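Local coordinates for ComZ (Thermus thermophilus, PDB 6QVI), which is a competence-associated pilin with a beta-solenoid domain on a pseudopilin-like domain and probably acts as a DNA receptor at the pilus tip, at residues Q244-E249 and E263-F268; G248-V251 and N257-V260. One frame throughout, in Å; residues are numbered along the deposited sequence.

Interaction 1: Q244-E249 and E263-F268; sequences QDITGE and EAMGGF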
loop_
_atom_site.group_PDB
_atom_site.type_symbol
_atom_site.label_atom_id
_atom_site.label_comp_id
_atom_site.label_asym_id
_atom_site.label_seq_id
_atom_site.Cartn_x
_atom_site.Cartn_y
_atom_site.Cartn_z
ATOM N N GLN A 244 -10.635 -16.363 18.315
ATOM C CA GLN A 244 -10.228 -17.707 18.716
ATOM C C GLN A 244 -8.828 -18.024 18.175
ATOM O O GLN A 244 -8.033 -18.711 18.842
ATOM C CB GLN A 244 -11.188 -18.746 18.180
ATOM C CG GLN A 244 -12.636 -18.418 18.307
ATOM C CD GLN A 244 -13.105 -17.651 17.110
ATOM O OE1 GLN A 244 -13.641 -16.544 17.210
ATOM N NE2 GLN A 244 -12.893 -18.238 15.947
ATOM N N ASP A 245 -8.514 -17.573 16.957
ATOM C CA ASP A 245 -7.278 -17.948 16.284
ATOM C C ASP A 245 -6.115 -17.030 16.627
ATOM O O ASP A 245 -5.096 -17.037 15.929
ATOM C CB ASP A 245 -7.495 -17.981 14.763
ATOM C CG ASP A 245 -8.557 -19.007 14.340
ATOM O OD1 ASP A 245 -9.129 -18.857 13.234
ATOM O OD2 ASP A 245 -8.824 -19.948 15.120
ATOM N N ILE A 246 -6.249 -16.253 17.697
ATOM C CA ILE A 246 -5.157 -15.487 18.273
ATOM C C ILE A 246 -4.792 -16.196 19.574
ATOM O O ILE A 246 -5.418 -15.971 20.603
ATOM C CB ILE A 246 -5.555 -14.014 18.445
ATOM C CG1 ILE A 246 -6.007 -13.464 17.089
ATOM C CG2 ILE A 246 -4.421 -13.190 18.979
ATOM C CD1 ILE A 246 -6.479 -12.044 17.129
ATOM N N THR A 247 -3.861 -17.145 19.495
ATOM C CA THR A 247 -3.363 -17.982 20.580
ATOM C C THR A 247 -2.085 -17.407 21.202
ATOM O O THR A 247 -1.326 -16.668 20.560
ATOM C CB THR A 247 -3.080 -19.395 20.004
ATOM O OG1 THR A 247 -4.295 -20.036 19.586
ATOM C CG2 THR A 247 -2.282 -20.312 20.926
ATOM N N GLY A 248 -1.818 -17.810 22.437
ATOM C CA GLY A 248 -0.530 -17.581 23.067
ATOM C C GLY A 248 -0.586 -17.125 24.513
ATOM O O GLY A 248 -1.602 -16.638 25.005
ATOM N N GLU A 249 0.555 -17.267 25.198
ATOM C CA GLU A 249 0.714 -16.777 26.562
ATOM C C GLU A 249 0.507 -15.281 26.691
ATOM O O GLU A 249 0.239 -14.802 27.794
ATOM C CB GLU A 249 2.109 -17.123 27.083
ATOM C CG GLU A 249 2.344 -18.605 27.330
ATOM C CD GLU A 249 3.748 -18.911 27.877
ATOM O OE1 GLU A 249 4.014 -20.099 28.167
ATOM O OE2 GLU A 249 4.588 -17.983 27.992
ATOM N N GLU A 263 -5.443 -2.204 19.981
ATOM C CA GLU A 263 -6.716 -1.529 20.130
ATOM C C GLU A 263 -7.859 -2.486 19.850
ATOM O O GLU A 263 -8.793 -2.608 20.647
ATOM C CB GLU A 263 -6.770 -0.365 19.151
ATOM C CG GLU A 263 -5.746 0.723 19.411
ATOM C CD GLU A 263 -5.894 1.892 18.446
ATOM O OE1 GLU A 263 -5.282 2.954 18.697
ATOM O OE2 GLU A 263 -6.627 1.746 17.439
ATOM N N ALA A 264 -7.806 -3.171 18.718
ATOM C CA ALA A 264 -8.838 -4.110 18.332
ATOM C C ALA A 264 -8.225 -5.485 18.114
ATOM O O ALA A 264 -7.070 -5.612 17.697
ATOM C CB ALA A 264 -9.548 -3.643 17.057
ATOM N N MET A 265 -9.032 -6.515 18.345
ATOM C CA MET A 265 -8.547 -7.884 18.228
ATOM C C MET A 265 -9.720 -8.792 17.870
ATOM O O MET A 265 -10.533 -9.118 18.737
ATOM C CB MET A 265 -7.897 -8.328 19.523
ATOM C CG MET A 265 -7.601 -9.790 19.511
ATOM S SD MET A 265 -6.309 -10.351 20.620
ATOM C CE MET A 265 -7.253 -11.655 21.449
ATOM N N GLY A 266 -9.840 -9.137 16.586
ATOM C CA GLY A 266 -10.779 -10.163 16.168
ATOM C C GLY A 266 -10.312 -11.021 15.005
ATOM O O GLY A 266 -9.108 -11.215 14.811
ATOM N N GLY A 267 -11.229 -11.394 14.118
ATOM C CA GLY A 267 -10.864 -12.186 12.968
ATOM C C GLY A 267 -10.413 -11.291 11.844
ATOM O O GLY A 267 -10.279 -10.080 11.998
ATOM N N PHE A 268 -10.115 -11.912 10.709
ATOM C CA PHE A 268 -9.684 -11.164 9.536
ATOM C C PHE A 268 -10.797 -10.197 9.159
ATOM O O PHE A 268 -11.964 -10.598 9.018
ATOM C CB PHE A 268 -9.384 -12.130 8.396
ATOM C CG PHE A 268 -8.897 -11.474 7.130
ATOM C CD1 PHE A 268 -7.603 -10.951 7.010
ATOM C CD2 PHE A 268 -9.734 -11.413 6.035
ATOM C CE1 PHE A 268 -7.175 -10.399 5.797
ATOM C CE2 PHE A 268 -9.320 -10.840 4.841
ATOM C CZ PHE A 268 -8.057 -10.329 4.718
#
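Ile246 and Met265 reach toward each other and meet tip to tip, an apolar contact without any hydrogen bond between 244-249 and 263-268. Along the first of these, Asp245 comes before the contact and faces other partners: its OD2 forms a salt bridge with Lys218 and its OD1 accepts a hydrogen bond from Arg241 N. At Ile246 the CA-CB bond points at the opposing strand. CG1 stands anti to the carbonyl carbon (chi1 -56°), and the extended chi2 carries CD1 on to the far strand, where it comes 3.5 Å from Met265 CG and 3.6 Å from Gly266 O. The other branch, CG2, lies against the sulfur, 3.8 Å from Met265 SD. Thus the two arms of the beta-branched residue share one thioether chain, CD1 near its middle and CG2 farther out. The contact lies inside the beta-solenoid domain: strand 246-247 is the last in a parallel row after 172-176 and 218-221, whereas 265-266 belongs to another face and lies one coil further on. Buried Ile246 also touches Val237 and Val239 of strand 237-239, the parallel neighbour of 265-266, a setting that suits a bulky aliphatic residue. Methionine suits the partner position because its flexible chain leaves Met265 CA with CG anti to the backbone N and then bends at chi3 (127°), bringing CE to 4.1 Å from Ile246 CG2. Gly266 takes part through its backbone, which is hydrogen-bonded to Val239 and brings its carbonyl beside the isoleucine methyl. Beyond Ile246, Thr247 turns its CB away from 263-268. Gly248 then adopts a positive phi of 137°, readily accessible to glycine.

Interaction 2: G248-V251 and N257-V260; sequences GENV and NKGV
Asn250 lays its side chain against the backbone of Gly259 and the side chain of Lys258, crossing the lysine at about a right angle. Beginning at the root, Asn250 CB packs 3.4 Å from Gly259 CA. CG stands beside the backbone N and anti to the carbonyl carbon (chi1 -63°), which sends the amide across the Lys258 chain. At the tip its two ends have different neighbours. OD1 receives a weak hydrogen bond from Lys258 NZ at 3.2 Å, while ND2 sits 3.4 Å from Lys258 CG. Asparagine suits position 250 because its short amide offers the ammonium an acceptor oxygen while ND2 lies against the methylenes. A lysine suits its own place because it supplies both; bends at chi3 and chi4 bring the ammonium round to the amide oxygen OD1. Glu249 OE2 lies 4.6 Å from Lys258 NZ, too far for contact but near enough that the opposite charges may attract. Asn250 is the third residue of a type I beta turn from Gly248 to Val251, in the irregular connection that follows strand 246-247 of the beta-solenoid. Its backbone also pairs with Val221, and that of Gly259 with Ile227, so both segments lean on the preceding coil. The main chain supplies the stronger link, a moderately bent bond in which Val260 N donates to Asn250 O at 3.1 Å. Glycine suits 259 because its phi is positive and because a beta carbon there would press on Asn250 O. Val260 CG2 packs 3.6 Å from Val251 CA. The valine is buried and also touches Val221 and Ile227, an apolar setting that fits its branched shape. Between the valine side chains the approach is looser, with Val251 CG1 4.2 Å from Val260 CG2.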
loop_
_atom_site.group_PDB
_atom_site.type_symbol
_atom_site.label_atom_id
_atom_site.label_comp_id
_atom_site.label_asym_id
_atom_site.label_seq_id
_atom_site.Cartn_x
_atom_site.Cartn_y
_atom_site.Cartn_z
ATOM N N GLY A 248 -1.818 -17.810 22.437
ATOM C CA GLY A 248 -0.530 -17.581 23.067
ATOM C C GLY A 248 -0.586 -17.125 24.513
ATOM O O GLY A 248 -1.602 -16.638 25.005
ATOM N N GLU A 249 0.555 -17.267 25.198
ATOM C CA GLU A 249 0.714 -16.777 26.562
ATOM C C GLU A 249 0.507 -15.281 26.691
ATOM O O GLU A 249 0.239 -14.802 27.794
ATOM C CB GLU A 249 2.109 -17.123 27.083
ATOM C CG GLU A 249 2.344 -18.605 27.330
ATOM C CD GLU A 249 3.748 -18.911 27.877
ATOM O OE1 GLU A 249 4.014 -20.099 28.167
ATOM O OE2 GLU A 249 4.588 -17.983 27.992
ATOM N N ASN A 250 0.669 -14.526 25.612
ATOM C CA ASN A 250 0.813 -13.086 25.713
ATOM C C ASN A 250 -0.386 -12.304 25.177
ATOM O O ASN A 250 -0.299 -11.075 25.056
ATOM C CB ASN A 250 2.061 -12.649 24.946
ATOM C CG ASN A 250 3.358 -13.213 25.517
ATOM O OD1 ASN A 250 3.368 -14.174 26.299
ATOM N ND2 ASN A 250 4.466 -12.616 25.110
ATOM N N VAL A 251 -1.509 -12.952 24.889
ATOM C CA VAL A 251 -2.658 -12.218 24.370
ATOM C C VAL A 251 -3.359 -11.533 25.533
ATOM O O VAL A 251 -3.500 -12.104 26.631
ATOM C CB VAL A 251 -3.606 -13.143 23.577
ATOM C CG1 VAL A 251 -2.979 -13.510 22.234
ATOM C CG2 VAL A 251 -3.958 -14.427 24.357
ATOM N N ASN A 257 7.720 -4.505 26.487
ATOM C CA ASN A 257 8.615 -5.506 25.950
ATOM C C ASN A 257 7.971 -6.901 26.144
ATOM O O ASN A 257 8.623 -7.912 26.391
ATOM C CB ASN A 257 10.021 -5.329 26.562
ATOM C CG ASN A 257 10.959 -6.536 26.457
ATOM O OD1 ASN A 257 11.057 -7.290 27.429
ATOM N ND2 ASN A 257 11.572 -6.770 25.285
ATOM N N LYS A 258 6.638 -6.943 26.018
ATOM C CA LYS A 258 5.940 -8.229 26.015
ATOM C C LYS A 258 4.520 -8.046 25.493
ATOM O O LYS A 258 3.974 -6.935 25.469
ATOM C CB LYS A 258 5.902 -8.871 27.411
ATOM C CG LYS A 258 5.794 -10.385 27.349
ATOM C CD LYS A 258 5.516 -10.965 28.721
ATOM C CE LYS A 258 6.295 -12.263 28.962
ATOM N NZ LYS A 258 5.548 -13.490 28.523
ATOM N N GLY A 259 3.942 -9.160 25.025
ATOM C CA GLY A 259 2.495 -9.249 24.843
ATOM C C GLY A 259 1.988 -8.551 23.604
ATOM O O GLY A 259 2.742 -7.956 22.822
ATOM N N VAL A 260 0.671 -8.600 23.428
ATOM C CA VAL A 260 0.052 -7.935 22.296
ATOM C C VAL A 260 -0.632 -6.673 22.826
ATOM O O VAL A 260 -1.526 -6.728 23.681
ATOM C CB VAL A 260 -0.872 -8.878 21.497
ATOM C CG1 VAL A 260 -0.087 -10.070 21.005
ATOM C CG2 VAL A 260 -2.053 -9.392 22.288
#

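Followed from the N terminus, the chain runs through strand 246-247, makes the turn at 248-251, loops out, returns at 257-260 and enters strand 265-266. Interaction 2 closes the shorter loop and is nested within the longer one closed by interaction 1; both start from the same part of the chain, sharing Gly248 and Glu249. The disulfide Cys254-Cys261 begins inside the inner loop and ends just beyond it, so in sequence order it crosses interaction 2 while remaining within interaction 1. Interaction 1 joins strands of successive coils, while interaction 2 folds the connection between them back on itself; Ile246 CG2, packing 3.6 Å from Val251 CG1, links the two.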